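Local coordinates for ribonucleoside triphosphate reductase (Lactobacillus leichmannii, PDB 1L1L), which reduces ribonucleoside triphosphates to 2'-deoxyribonucleoside triphosphates with a cobalamin (B12) cofactor, working as an allosterically regulated monomer, at residues P176-A181 with D236-Q241; V354-A359 with P376-L381; T491-D496 with K506-D511; I572-F577 with L685-K690. All coordinates share one frame; numbering follows the deposited sequence.

Contact 1 of 4, residues P176-A181 with D236-Q241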
loop_
_atom_site.group_PDB
_atom_site.type_symbol
_atom_site.label_atom_id
_atom_site.label_comp_id
_atom_site.label_asym_id
_atom_site.label_seq_id
_atom_site.Cartn_x
_atom_site.Cartn_y
_atom_site.Cartn_z
ATOM N N PRO A 176 2.371 1.179 30.260
ATOM C CA PRO A 176 2.736 1.616 31.615
ATOM C C PRO A 176 3.168 3.072 31.737
ATOM O O PRO A 176 3.435 3.743 30.741
ATOM C CB PRO A 176 3.855 0.652 31.996
ATOM C CG PRO A 176 4.504 0.365 30.672
ATOM C CD PRO A 176 3.310 0.153 29.775
ATOM N N ARG A 177 3.237 3.564 32.972
ATOM C CA ARG A 177 3.647 4.940 33.196
ATOM C C ARG A 177 5.095 5.136 32.759
ATOM O O ARG A 177 5.923 4.251 32.931
ATOM C CB ARG A 177 3.501 5.302 34.679
ATOM C CG ARG A 177 4.026 4.239 35.634
ATOM C CD ARG A 177 4.082 4.758 37.075
ATOM N NE ARG A 177 4.350 3.689 38.040
ATOM C CZ ARG A 177 4.587 3.881 39.337
ATOM N NH1 ARG A 177 4.598 5.111 39.839
ATOM N NH2 ARG A 177 4.800 2.842 40.139
ATOM N N VAL A 178 5.394 6.298 32.187
ATOM C CA VAL A 178 6.756 6.598 31.763
ATOM C C VAL A 178 7.576 6.803 33.040
ATOM O O VAL A 178 7.582 7.891 33.614
ATOM C CB VAL A 178 6.813 7.887 30.903
ATOM C CG1 VAL A 178 8.238 8.140 30.435
ATOM C CG2 VAL A 178 5.874 7.764 29.701
ATOM N N ASP A 179 8.262 5.746 33.470
ATOM C CA ASP A 179 9.073 5.763 34.687
ATOM C C ASP A 179 10.320 6.640 34.731
ATOM O O ASP A 179 10.619 7.214 35.782
ATOM C CB ASP A 179 9.475 4.334 35.050
ATOM C CG ASP A 179 8.337 3.547 35.653
ATOM O OD1 ASP A 179 8.449 2.306 35.730
ATOM O OD2 ASP A 179 7.333 4.168 36.063
ATOM N N PHE A 180 11.057 6.742 33.624
ATOM C CA PHE A 180 12.281 7.543 33.622
ATOM C C PHE A 180 12.466 8.457 32.425
ATOM O O PHE A 180 12.252 8.052 31.281
ATOM C CB PHE A 180 13.513 6.629 33.693
ATOM C CG PHE A 180 13.362 5.470 34.629
ATOM C CD1 PHE A 180 13.182 5.675 35.995
ATOM C CD2 PHE A 180 13.393 4.170 34.146
ATOM C CE1 PHE A 180 13.032 4.597 36.862
ATOM C CE2 PHE A 180 13.246 3.084 35.002
ATOM C CZ PHE A 180 13.064 3.298 36.367
ATOM N N ALA A 181 12.870 9.694 32.688
ATOM C CA ALA A 181 13.143 10.642 31.618
ATOM C C ALA A 181 14.587 10.333 31.255
ATOM O O ALA A 181 15.480 10.479 32.087
ATOM C CB ALA A 181 13.026 12.062 32.116
ATOM N N ASP A 236 12.467 1.418 25.487
ATOM C CA ASP A 236 12.427 0.535 26.646
ATOM C C ASP A 236 13.126 1.064 27.913
ATOM O O ASP A 236 12.850 0.581 29.018
ATOM C CB ASP A 236 12.987 -0.854 26.289
ATOM C CG ASP A 236 12.079 -1.642 25.336
ATOM O OD1 ASP A 236 10.843 -1.536 25.449
ATOM O OD2 ASP A 236 12.603 -2.392 24.483
ATOM N N LEU A 237 14.014 2.046 27.763
ATOM C CA LEU A 237 14.724 2.608 28.915
ATOM C C LEU A 237 13.860 3.590 29.697
ATOM O O LEU A 237 14.280 4.117 30.731
ATOM C CB LEU A 237 16.003 3.322 28.477
ATOM C CG LEU A 237 17.193 2.457 28.057
ATOM C CD1 LEU A 237 18.366 3.366 27.728
ATOM C CD2 LEU A 237 17.559 1.487 29.178
ATOM N N HIS A 238 12.658 3.853 29.197
ATOM C CA HIS A 238 11.759 4.773 29.871
ATOM C C HIS A 238 10.842 4.019 30.829
ATOM O O HIS A 238 10.087 4.640 31.574
ATOM C CB HIS A 238 10.902 5.537 28.849
ATOM C CG HIS A 238 11.626 6.638 28.137
ATOM N ND1 HIS A 238 12.567 6.404 27.158
ATOM C CD2 HIS A 238 11.540 7.984 28.260
ATOM C CE1 HIS A 238 13.028 7.557 26.708
ATOM N NE2 HIS A 238 12.422 8.532 27.360
ATOM N N PHE A 239 10.921 2.690 30.814
ATOM C CA PHE A 239 10.058 1.861 31.651
ATOM C C PHE A 239 10.803 0.875 32.549
ATOM O O PHE A 239 11.610 0.064 32.087
ATOM C CB PHE A 239 9.054 1.110 30.763
ATOM C CG PHE A 239 8.318 2.005 29.796
ATOM C CD1 PHE A 239 8.941 2.464 28.634
ATOM C CD2 PHE A 239 7.022 2.435 30.072
ATOM C CE1 PHE A 239 8.285 3.338 27.765
ATOM C CE2 PHE A 239 6.357 3.310 29.212
ATOM C CZ PHE A 239 6.989 3.763 28.057
ATOM N N ALA A 240 10.511 0.946 33.843
ATOM C CA ALA A 240 11.155 0.086 34.831
ATOM C C ALA A 240 11.147 -1.400 34.484
ATOM O O ALA A 240 12.118 -2.104 34.747
ATOM C CB ALA A 240 10.508 0.301 36.198
ATOM N N GLN A 241 10.052 -1.874 33.899
ATOM C CA GLN A 241 9.916 -3.283 33.534
ATOM C C GLN A 241 11.057 -3.783 32.651
ATOM O O GLN A 241 11.409 -4.966 32.684
ATOM C CB GLN A 241 8.591 -3.501 32.806
ATOM C CG GLN A 241 8.531 -2.824 31.443
ATOM C CD GLN A 241 7.174 -2.960 30.786
ATOM O OE1 GLN A 241 6.195 -2.374 31.242
ATOM N NE2 GLN A 241 7.109 -3.741 29.711
#
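Phe239 and Pro176 meet at about a right angle, with Pro176 CG 3.3 Å from Phe239 CD2, and open the tightly packed half of the contact. Although the CB of Phe239 points away from 176-181, its ring swings back, and the carbonyl oxygen of Pro176 lies in the ring plane at its edge. Phe180 and His238 meet through each other's carbonyls: the N-H of Phe180 reaches His238 O at 3.1 Å, coming in from 45° above the carbonyl plane, while His238 CD2 comes within 3.1 Å of Phe180 O. The Phe180 ring turns an edge to Leu237 O and rests its CZ against Ala240 CB at 3.9 Å; CB of Asp179 sits over one face. Val178 runs alongside His238. Asp236 to Phe239 form a type I turn after helix 224-236, packed here on the loop that leads to strand 183-187.

Toward solvent the fit is looser and more polar. Asp179 OD1 accepts the N-H of Ala240 at 3.1 Å on the anti side of the carboxylate; its OD2 lies at long range (3.6 Å) from Arg177 NE, an attraction of charges with no N-H directed at it. Gln241 lies exposed across Pro176.

Buried His238 is held at both ring nitrogens, by Leu234 O and Asn289 OD1. Two oxygen partners would be consistent with a doubly protonated imidazole, and, with both nitrogens engaged, CD2 is the ring atom nearest Phe180 O.

Contact 2 of 4, residues V354-A359 with P376-L381; sequences VAVDSA and PGIVNL
The carbonyl oxygen of Val379 is gripped twice by the neighbouring strand: the N-H of Val356 comes to it at 3.0 Å, and the CA-H of Ala355 approaches it with CA at 3.3 Å. The same backbone pattern continues backwards, where Val379 N donates to Val354 O and Val354 N to Gly377 O (2.9 Å). At the far end the bonding slackens, since Leu381 N makes just a weak bond to Val356 O.

On the face carrying Val354, Val356, Ile378 and Asn380, the packing is close. Val356 and Ile378 cross at about a right angle, their CG2 methyls 3.4 Å apart, tighter than usual for two carbons. Both residues also touch Tyr363 of helix 363-373. On the other face, Ala355 CB meets Leu381 CD1 at 3.7 Å. Asn380, whose CG stands anti to its backbone N (chi1 -170°), passes beside Val356 O and turns OD1 to Leu383 N, capping helix 381-386.

Strand 377-380 bonds on its other side to antiparallel strand 674-679. The two segments are the parallel strands of a beta-alpha-beta crossover through helix 363-373, consistent with a unit of the ten-stranded alpha-beta barrel found in this enzyme.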
loop_
_atom_site.group_PDB
_atom_site.type_symbol
_atom_site.label_atom_id
_atom_site.label_comp_id
_atom_site.label_asym_id
_atom_site.label_seq_id
_atom_site.Cartn_x
_atom_site.Cartn_y
_atom_site.Cartn_z
ATOM N N VAL A 354 -11.163 6.451 12.827
ATOM C CA VAL A 354 -11.693 6.009 14.104
ATOM C C VAL A 354 -12.474 4.708 13.949
ATOM O O VAL A 354 -13.076 4.442 12.904
ATOM C CB VAL A 354 -12.605 7.087 14.742
ATOM C CG1 VAL A 354 -11.783 8.331 15.067
ATOM C CG2 VAL A 354 -13.740 7.443 13.791
ATOM N N ALA A 355 -12.434 3.892 14.995
ATOM C CA ALA A 355 -13.134 2.623 15.015
ATOM C C ALA A 355 -14.572 2.837 15.453
ATOM O O ALA A 355 -14.832 3.564 16.418
ATOM C CB ALA A 355 -12.448 1.669 15.970
ATOM N N VAL A 356 -15.507 2.223 14.739
ATOM C CA VAL A 356 -16.916 2.334 15.092
ATOM C C VAL A 356 -17.570 0.967 14.966
ATOM O O VAL A 356 -16.912 -0.015 14.637
ATOM C CB VAL A 356 -17.681 3.309 14.161
ATOM C CG1 VAL A 356 -17.052 4.675 14.197
ATOM C CG2 VAL A 356 -17.707 2.762 12.729
ATOM N N ASP A 357 -18.862 0.910 15.268
ATOM C CA ASP A 357 -19.640 -0.313 15.125
ATOM C C ASP A 357 -20.969 0.140 14.537
ATOM O O ASP A 357 -21.227 1.343 14.461
ATOM C CB ASP A 357 -19.854 -1.023 16.466
ATOM C CG ASP A 357 -20.510 -0.139 17.500
ATOM O OD1 ASP A 357 -21.450 0.600 17.149
ATOM O OD2 ASP A 357 -20.091 -0.198 18.674
ATOM N N SER A 358 -21.806 -0.806 14.122
ATOM C CA SER A 358 -23.091 -0.472 13.509
ATOM C C SER A 358 -24.030 0.276 14.444
ATOM O O SER A 358 -24.907 1.005 13.990
ATOM C CB SER A 358 -23.771 -1.744 12.989
ATOM O OG SER A 358 -22.957 -2.366 12.006
ATOM N N ALA A 359 -23.838 0.099 15.745
ATOM C CA ALA A 359 -24.667 0.770 16.740
ATOM C C ALA A 359 -24.313 2.253 16.833
ATOM O O ALA A 359 -25.119 3.068 17.287
ATOM C CB ALA A 359 -24.482 0.106 18.094
ATOM N N PRO A 376 -11.688 12.503 9.965
ATOM C CA PRO A 376 -11.069 11.175 9.915
ATOM C C PRO A 376 -11.786 10.173 9.013
ATOM O O PRO A 376 -12.887 10.424 8.514
ATOM C CB PRO A 376 -11.123 10.729 11.363
ATOM C CG PRO A 376 -12.470 11.271 11.794
ATOM C CD PRO A 376 -12.450 12.677 11.216
ATOM N N GLY A 377 -11.131 9.031 8.816
ATOM C CA GLY A 377 -11.717 7.967 8.042
ATOM C C GLY A 377 -12.409 7.095 9.065
ATOM O O GLY A 377 -12.273 7.320 10.274
ATOM N N ILE A 378 -13.130 6.085 8.603
ATOM C CA ILE A 378 -13.841 5.207 9.500
ATOM C C ILE A 378 -13.570 3.733 9.234
ATOM O O ILE A 378 -13.418 3.318 8.088
ATOM C CB ILE A 378 -15.354 5.446 9.388
ATOM C CG1 ILE A 378 -15.685 6.886 9.787
ATOM C CG2 ILE A 378 -16.093 4.465 10.249
ATOM C CD1 ILE A 378 -17.135 7.238 9.560
ATOM N N VAL A 379 -13.508 2.951 10.304
ATOM C CA VAL A 379 -13.309 1.517 10.193
ATOM C C VAL A 379 -14.303 0.829 11.117
ATOM O O VAL A 379 -14.270 1.031 12.335
ATOM C CB VAL A 379 -11.881 1.111 10.587
ATOM C CG1 VAL A 379 -11.745 -0.398 10.549
ATOM C CG2 VAL A 379 -10.889 1.761 9.647
ATOM N N ASN A 380 -15.198 0.032 10.542
ATOM C CA ASN A 380 -16.188 -0.683 11.336
ATOM C C ASN A 380 -15.643 -2.070 11.670
ATOM O O ASN A 380 -15.766 -3.010 10.869
ATOM C CB ASN A 380 -17.509 -0.807 10.569
ATOM C CG ASN A 380 -18.639 -1.318 11.444
ATOM O OD1 ASN A 380 -18.456 -2.246 12.225
ATOM N ND2 ASN A 380 -19.814 -0.719 11.309
ATOM N N LEU A 381 -15.031 -2.188 12.847
ATOM C CA LEU A 381 -14.446 -3.450 13.296
ATOM C C LEU A 381 -15.517 -4.518 13.524
ATOM O O LEU A 381 -15.275 -5.716 13.339
ATOM C CB LEU A 381 -13.638 -3.214 14.582
ATOM C CG LEU A 381 -12.390 -2.336 14.410
ATOM C CD1 LEU A 381 -11.771 -2.011 15.766
ATOM C CD2 LEU A 381 -11.386 -3.071 13.526
#

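Contact 3 of 4, residues T491-D496 with K506-D511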
loop_
_atom_site.group_PDB
_atom_site.type_symbol
_atom_site.label_atom_id
_atom_site.label_comp_id
_atom_site.label_asym_id
_atom_site.label_seq_id
_atom_site.Cartn_x
_atom_site.Cartn_y
_atom_site.Cartn_z
ATOM N N THR A 491 -28.355 1.760 -11.451
ATOM C CA THR A 491 -29.275 2.218 -12.491
ATOM C C THR A 491 -30.256 3.290 -12.025
ATOM O O THR A 491 -30.905 3.951 -12.843
ATOM C CB THR A 491 -30.068 1.031 -13.066
ATOM O OG1 THR A 491 -30.822 0.397 -12.020
ATOM C CG2 THR A 491 -29.116 0.018 -13.672
ATOM N N GLY A 492 -30.361 3.462 -10.711
ATOM C CA GLY A 492 -31.259 4.464 -10.159
ATOM C C GLY A 492 -31.530 4.258 -8.679
ATOM O O GLY A 492 -30.914 3.403 -8.035
ATOM N N PHE A 493 -32.453 5.043 -8.134
ATOM C CA PHE A 493 -32.802 4.937 -6.723
ATOM C C PHE A 493 -34.308 4.843 -6.508
ATOM O O PHE A 493 -35.090 5.491 -7.208
ATOM C CB PHE A 493 -32.268 6.145 -5.939
ATOM C CG PHE A 493 -30.766 6.227 -5.882
ATOM C CD1 PHE A 493 -30.033 6.642 -6.990
ATOM C CD2 PHE A 493 -30.083 5.885 -4.718
ATOM C CE1 PHE A 493 -28.644 6.715 -6.938
ATOM C CE2 PHE A 493 -28.690 5.956 -4.657
ATOM C CZ PHE A 493 -27.971 6.370 -5.764
ATOM N N LYS A 494 -34.712 4.038 -5.530
ATOM C CA LYS A 494 -36.128 3.887 -5.197
ATOM C C LYS A 494 -36.324 4.301 -3.738
ATOM O O LYS A 494 -35.380 4.257 -2.949
ATOM C CB LYS A 494 -36.580 2.434 -5.399
ATOM C CG LYS A 494 -36.035 1.447 -4.388
ATOM C CD LYS A 494 -36.635 0.060 -4.598
ATOM C CE LYS A 494 -36.112 -0.937 -3.565
ATOM N NZ LYS A 494 -36.618 -2.328 -3.802
ATOM N N ASP A 495 -37.538 4.715 -3.381
ATOM C CA ASP A 495 -37.832 5.131 -2.008
ATOM C C ASP A 495 -37.786 3.944 -1.054
ATOM O O ASP A 495 -37.945 2.795 -1.468
ATOM C CB ASP A 495 -39.217 5.790 -1.920
ATOM C CG ASP A 495 -39.222 7.221 -2.428
ATOM O OD1 ASP A 495 -40.321 7.817 -2.521
ATOM O OD2 ASP A 495 -38.133 7.756 -2.725
ATOM N N ASP A 496 -37.569 4.235 0.227
ATOM C CA ASP A 496 -37.508 3.201 1.253
ATOM C C ASP A 496 -37.274 3.849 2.609
ATOM O O ASP A 496 -37.220 5.073 2.712
ATOM C CB ASP A 496 -36.385 2.215 0.945
ATOM C CG ASP A 496 -36.601 0.868 1.599
ATOM O OD1 ASP A 496 -35.818 -0.063 1.312
ATOM O OD2 ASP A 496 -37.553 0.736 2.399
ATOM N N LYS A 506 -33.210 7.127 0.207
ATOM C CA LYS A 506 -33.118 6.719 -1.185
ATOM C C LYS A 506 -32.171 5.533 -1.264
ATOM O O LYS A 506 -30.991 5.655 -0.951
ATOM C CB LYS A 506 -32.582 7.866 -2.037
ATOM C CG LYS A 506 -33.534 9.041 -2.178
ATOM C CD LYS A 506 -34.730 8.647 -3.020
ATOM C CE LYS A 506 -35.572 9.851 -3.393
ATOM N NZ LYS A 506 -36.527 9.488 -4.480
ATOM N N VAL A 507 -32.689 4.382 -1.667
ATOM C CA VAL A 507 -31.860 3.195 -1.796
ATOM C C VAL A 507 -31.548 2.994 -3.276
ATOM O O VAL A 507 -32.360 3.318 -4.146
ATOM C CB VAL A 507 -32.574 1.949 -1.232
ATOM C CG1 VAL A 507 -31.761 0.698 -1.526
ATOM C CG2 VAL A 507 -32.760 2.106 0.266
ATOM N N PRO A 508 -30.354 2.466 -3.579
ATOM C CA PRO A 508 -29.946 2.234 -4.964
ATOM C C PRO A 508 -30.550 0.987 -5.593
ATOM O O PRO A 508 -30.863 0.019 -4.903
ATOM C CB PRO A 508 -28.432 2.123 -4.848
ATOM C CG PRO A 508 -28.276 1.407 -3.529
ATOM C CD PRO A 508 -29.237 2.184 -2.653
ATOM N N VAL A 509 -30.716 1.026 -6.911
ATOM C CA VAL A 509 -31.223 -0.118 -7.662
ATOM C C VAL A 509 -30.027 -0.577 -8.486
ATOM O O VAL A 509 -29.502 0.174 -9.314
ATOM C CB VAL A 509 -32.375 0.274 -8.610
ATOM C CG1 VAL A 509 -32.922 -0.966 -9.305
ATOM C CG2 VAL A 509 -33.471 0.966 -7.833
ATOM N N TYR A 510 -29.583 -1.802 -8.240
ATOM C CA TYR A 510 -28.435 -2.346 -8.940
ATOM C C TYR A 510 -28.826 -3.154 -10.158
ATOM O O TYR A 510 -29.880 -3.799 -10.183
ATOM C CB TYR A 510 -27.627 -3.254 -8.019
ATOM C CG TYR A 510 -27.058 -2.570 -6.809
ATOM C CD1 TYR A 510 -26.204 -1.473 -6.939
ATOM C CD2 TYR A 510 -27.357 -3.034 -5.526
ATOM C CE1 TYR A 510 -25.654 -0.855 -5.808
ATOM C CE2 TYR A 510 -26.819 -2.431 -4.401
ATOM C CZ TYR A 510 -25.968 -1.345 -4.546
ATOM O OH TYR A 510 -25.422 -0.767 -3.426
ATOM N N ASP A 511 -27.953 -3.129 -11.158
ATOM C CA ASP A 511 -28.172 -3.879 -12.373
ATOM C C ASP A 511 -27.907 -5.327 -11.968
ATOM O O ASP A 511 -26.764 -5.715 -11.744
ATOM C CB ASP A 511 -27.184 -3.428 -13.448
ATOM C CG ASP A 511 -27.574 -3.902 -14.826
ATOM O OD1 ASP A 511 -27.666 -5.136 -15.026
ATOM O OD2 ASP A 511 -27.794 -3.039 -15.703
HETATM O O HOH W 1 -31.652 -2.550 -12.827
HETATM O O HOH W 2 -35.539 8.205 -7.146
#
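Backbone hydrogen bonds do much of the joining between Lys494 and Val507, which bond reciprocally: Lys494 N reaches Val507 O at 2.8 Å and Val507 N reaches Lys494 O at 3.0 Å, both donors lying nearly in line with the carbonyl they meet. Further along, Thr491 N donates to Val509 O at 2.9 Å. Between these bonded places Phe493 faces Pro508 as a non-hydrogen-bonded pair, CA to CA 4.3 Å; the N-H that proline lacks is not needed at this position.

The pairing is that of an antiparallel beta hairpin, strands 490-497 and 504-510, forming a two-stranded sheet of its own near the surface. On one side its Pro508 and Tyr510 pack on helix 628-641, where Tyr510 OH bonds to Ala633 O. Asp511, just past the second strand, is the N-cap of helix 512-536, with Arg513 as a salt-bridge partner.

Carbon contacts also join the strands. Phe493 lays CE2 against Pro508 CB at 3.8 Å, and turns a ring edge to Lys506 O. Val507, on the other face, brings CG2 to Asp496 CB, the two side chains crossing at a slant, and Val509 CG2 lies against the carbonyl of Gly492.

Charge enters through Asp495 and Lys506, whose side chains lie side by side. The lysine chain bends at chi2 (-69°), which brings NZ to Asp495 OD2 at 2.9 Å, nearly in line with the C-O bond. A water accepts from the same NZ and donates to Phe493 O at 2.8 Å, tying the ammonium to the backbone of the first strand.

Contact 4 of 4, residues I572-F577 with L685-K690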
loop_
_atom_site.group_PDB
_atom_site.type_symbol
_atom_site.label_atom_id
_atom_site.label_comp_id
_atom_site.label_asym_id
_atom_site.label_seq_id
_atom_site.Cartn_x
_atom_site.Cartn_y
_atom_site.Cartn_z
ATOM N N ILE A 572 -5.801 15.306 -21.322
ATOM C CA ILE A 572 -4.391 15.421 -21.635
ATOM C C ILE A 572 -3.786 15.097 -20.275
ATOM O O ILE A 572 -3.965 15.860 -19.319
ATOM C CB ILE A 572 -3.951 16.851 -21.999
ATOM C CG1 ILE A 572 -4.455 17.240 -23.388
ATOM C CG2 ILE A 572 -2.429 16.943 -21.934
ATOM C CD1 ILE A 572 -3.983 16.335 -24.506
ATOM N N GLN A 573 -3.112 13.962 -20.158
ATOM C CA GLN A 573 -2.502 13.623 -18.883
ATOM C C GLN A 573 -1.031 13.965 -18.940
ATOM O O GLN A 573 -0.340 13.594 -19.882
ATOM C CB GLN A 573 -2.704 12.147 -18.552
ATOM C CG GLN A 573 -4.140 11.831 -18.180
ATOM C CD GLN A 573 -4.247 10.695 -17.183
ATOM O OE1 GLN A 573 -3.615 10.725 -16.128
ATOM N NE2 GLN A 573 -5.057 9.690 -17.509
ATOM N N ARG A 574 -0.567 14.706 -17.936
ATOM C CA ARG A 574 0.827 15.122 -17.862
ATOM C C ARG A 574 1.651 14.256 -16.917
ATOM O O ARG A 574 1.289 14.062 -15.750
ATOM C CB ARG A 574 0.926 16.583 -17.400
ATOM C CG ARG A 574 0.362 17.584 -18.381
ATOM C CD ARG A 574 0.604 19.016 -17.908
ATOM N NE ARG A 574 0.306 19.967 -18.965
ATOM C CZ ARG A 574 -0.919 20.313 -19.331
ATOM N NH1 ARG A 574 -1.968 19.795 -18.711
ATOM N NH2 ARG A 574 -1.094 21.163 -20.335
ATOM N N ILE A 575 2.767 13.748 -17.426
ATOM C CA ILE A 575 3.680 12.931 -16.645
ATOM C C ILE A 575 4.957 13.740 -16.492
ATOM O O ILE A 575 5.503 14.239 -17.475
ATOM C CB ILE A 575 3.987 11.611 -17.368
ATOM C CG1 ILE A 575 2.676 10.921 -17.728
ATOM C CG2 ILE A 575 4.842 10.720 -16.488
ATOM C CD1 ILE A 575 1.738 10.740 -16.539
ATOM N N ARG A 576 5.424 13.882 -15.255
ATOM C CA ARG A 576 6.621 14.661 -14.981
ATOM C C ARG A 576 7.889 13.822 -14.942
ATOM O O ARG A 576 7.927 12.749 -14.317
ATOM C CB ARG A 576 6.429 15.430 -13.665
ATOM C CG ARG A 576 5.087 16.156 -13.657
ATOM C CD ARG A 576 5.045 17.363 -12.738
ATOM N NE ARG A 576 5.437 17.039 -11.374
ATOM C CZ ARG A 576 5.310 17.880 -10.351
ATOM N NH1 ARG A 576 5.697 17.513 -9.131
ATOM N NH2 ARG A 576 4.779 19.082 -10.545
ATOM N N PHE A 577 8.919 14.325 -15.621
ATOM C CA PHE A 577 10.218 13.672 -15.720
ATOM C C PHE A 577 11.343 14.617 -15.339
ATOM O O PHE A 577 11.265 15.818 -15.591
ATOM C CB PHE A 577 10.524 13.236 -17.170
ATOM C CG PHE A 577 9.589 12.205 -17.724
ATOM C CD1 PHE A 577 8.358 12.572 -18.257
ATOM C CD2 PHE A 577 9.936 10.856 -17.693
ATOM C CE1 PHE A 577 7.475 11.613 -18.751
ATOM C CE2 PHE A 577 9.064 9.887 -18.184
ATOM C CZ PHE A 577 7.830 10.262 -18.712
ATOM N N LEU A 685 -5.921 24.310 -11.680
ATOM C CA LEU A 685 -4.467 24.286 -11.782
ATOM C C LEU A 685 -4.073 24.805 -13.152
ATOM O O LEU A 685 -4.627 24.385 -14.165
ATOM C CB LEU A 685 -3.927 22.870 -11.579
ATOM C CG LEU A 685 -3.878 22.338 -10.147
ATOM C CD1 LEU A 685 -3.407 20.892 -10.143
ATOM C CD2 LEU A 685 -2.936 23.195 -9.325
ATOM N N GLN A 686 -3.125 25.733 -13.180
ATOM C CA GLN A 686 -2.668 26.317 -14.431
ATOM C C GLN A 686 -2.042 25.272 -15.358
ATOM O O GLN A 686 -2.213 25.335 -16.576
ATOM C CB GLN A 686 -1.673 27.438 -14.137
ATOM C CG GLN A 686 -1.135 28.149 -15.361
ATOM C CD GLN A 686 -0.738 29.592 -15.058
ATOM O OE1 GLN A 686 -0.182 29.881 -14.005
ATOM N NE2 GLN A 686 -1.014 30.496 -15.993
ATOM N N GLN A 687 -1.319 24.322 -14.780
ATOM C CA GLN A 687 -0.690 23.251 -15.555
ATOM C C GLN A 687 -1.174 21.926 -14.960
ATOM O O GLN A 687 -0.412 21.185 -14.340
ATOM C CB GLN A 687 0.837 23.361 -15.458
ATOM C CG GLN A 687 1.601 22.527 -16.480
ATOM C CD GLN A 687 3.107 22.682 -16.353
ATOM O OE1 GLN A 687 3.714 22.233 -15.381
ATOM N NE2 GLN A 687 3.717 23.330 -17.336
ATOM N N ALA A 688 -2.456 21.641 -15.165
ATOM C CA ALA A 688 -3.103 20.444 -14.629
ATOM C C ALA A 688 -2.517 19.097 -15.031
ATOM O O ALA A 688 -2.223 18.863 -16.203
ATOM C CB ALA A 688 -4.587 20.469 -14.994
ATOM N N PRO A 689 -2.349 18.186 -14.056
ATOM C CA PRO A 689 -1.809 16.854 -14.336
ATOM C C PRO A 689 -2.818 16.098 -15.209
ATOM O O PRO A 689 -2.460 15.167 -15.925
ATOM C CB PRO A 689 -1.655 16.238 -12.945
ATOM C CG PRO A 689 -2.730 16.905 -12.156
ATOM C CD PRO A 689 -2.613 18.347 -12.615
ATOM N N LYS A 690 -4.079 16.514 -15.123
ATOM C CA LYS A 690 -5.158 15.936 -15.917
ATOM C C LYS A 690 -6.052 17.063 -16.420
ATOM O O LYS A 690 -6.845 17.633 -15.669
ATOM C CB LYS A 690 -5.980 14.940 -15.094
ATOM C CG LYS A 690 -5.232 13.667 -14.739
ATOM C CD LYS A 690 -6.154 12.655 -14.072
ATOM C CE LYS A 690 -5.372 11.496 -13.460
ATOM N NZ LYS A 690 -6.278 10.522 -12.759
HETATM O O HOH W 3 -1.828 12.332 -14.856
#
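Arg574 gives up the largest share of surface here, meeting 685-690 with both its backbone and its side chain. Its N-H donates to Pro689 O at 2.8 Å in a nearly straight bond (169°). The chain runs extended from CG to NE, passing CD close by Ala688 O, and the twist at chi4 (76°) turns NH1 back to Ala688 O at 2.7 Å; the donor lies in the carbonyl plane, and the oxygen sits somewhat out of the guanidinium plane. Gln687 CG lies 3.8 Å from Arg574 NE, and the amide of Gln687 is almost parallel to the guanidinium, 14° apart.

Lys690 is next, running alongside Gln573 in the same direction, the two residues being a non-hydrogen-bonded antiparallel pair. Its CE comes 3.3 Å from Gln573 OE1. Pro689 contributes chiefly its carbonyl oxygen, which besides Arg574 N receives a water at 3.1 Å; that water also donates to Gln573 OE1.

Strand 690-692 begins here as the edge neighbour of strand 570-578. Beyond the contact the guanidinium forms salt bridges with Glu595 and Glu691. With carboxylates at NE and NH2 and a carbonyl at NH1, its positive charge is probably well compensated and the orientation of the group firmly set.

The four contacts follow one another along the chain, each closing before the next opens. Contact 2 belongs to the mixed sheet, probably of the barrel, that includes strands 350-356, 377-380 and 674-679. The chain leaves the last of these to reach contact 4, in the antiparallel sheet of strands 593-596, 603-611, 570-578 and 690-692, about 36 Å away between centres. Contact 3, its centre about 25 Å from that of contact 2, is a separate hairpin packed on helix 628-641. Contact 1, whose 236-241 segment falls within the range of the B12-dependent insertion domain family, is farthest from contact 3, about 57 Å between centres. All lie within one monomer, sampling probably the barrel and its periphery.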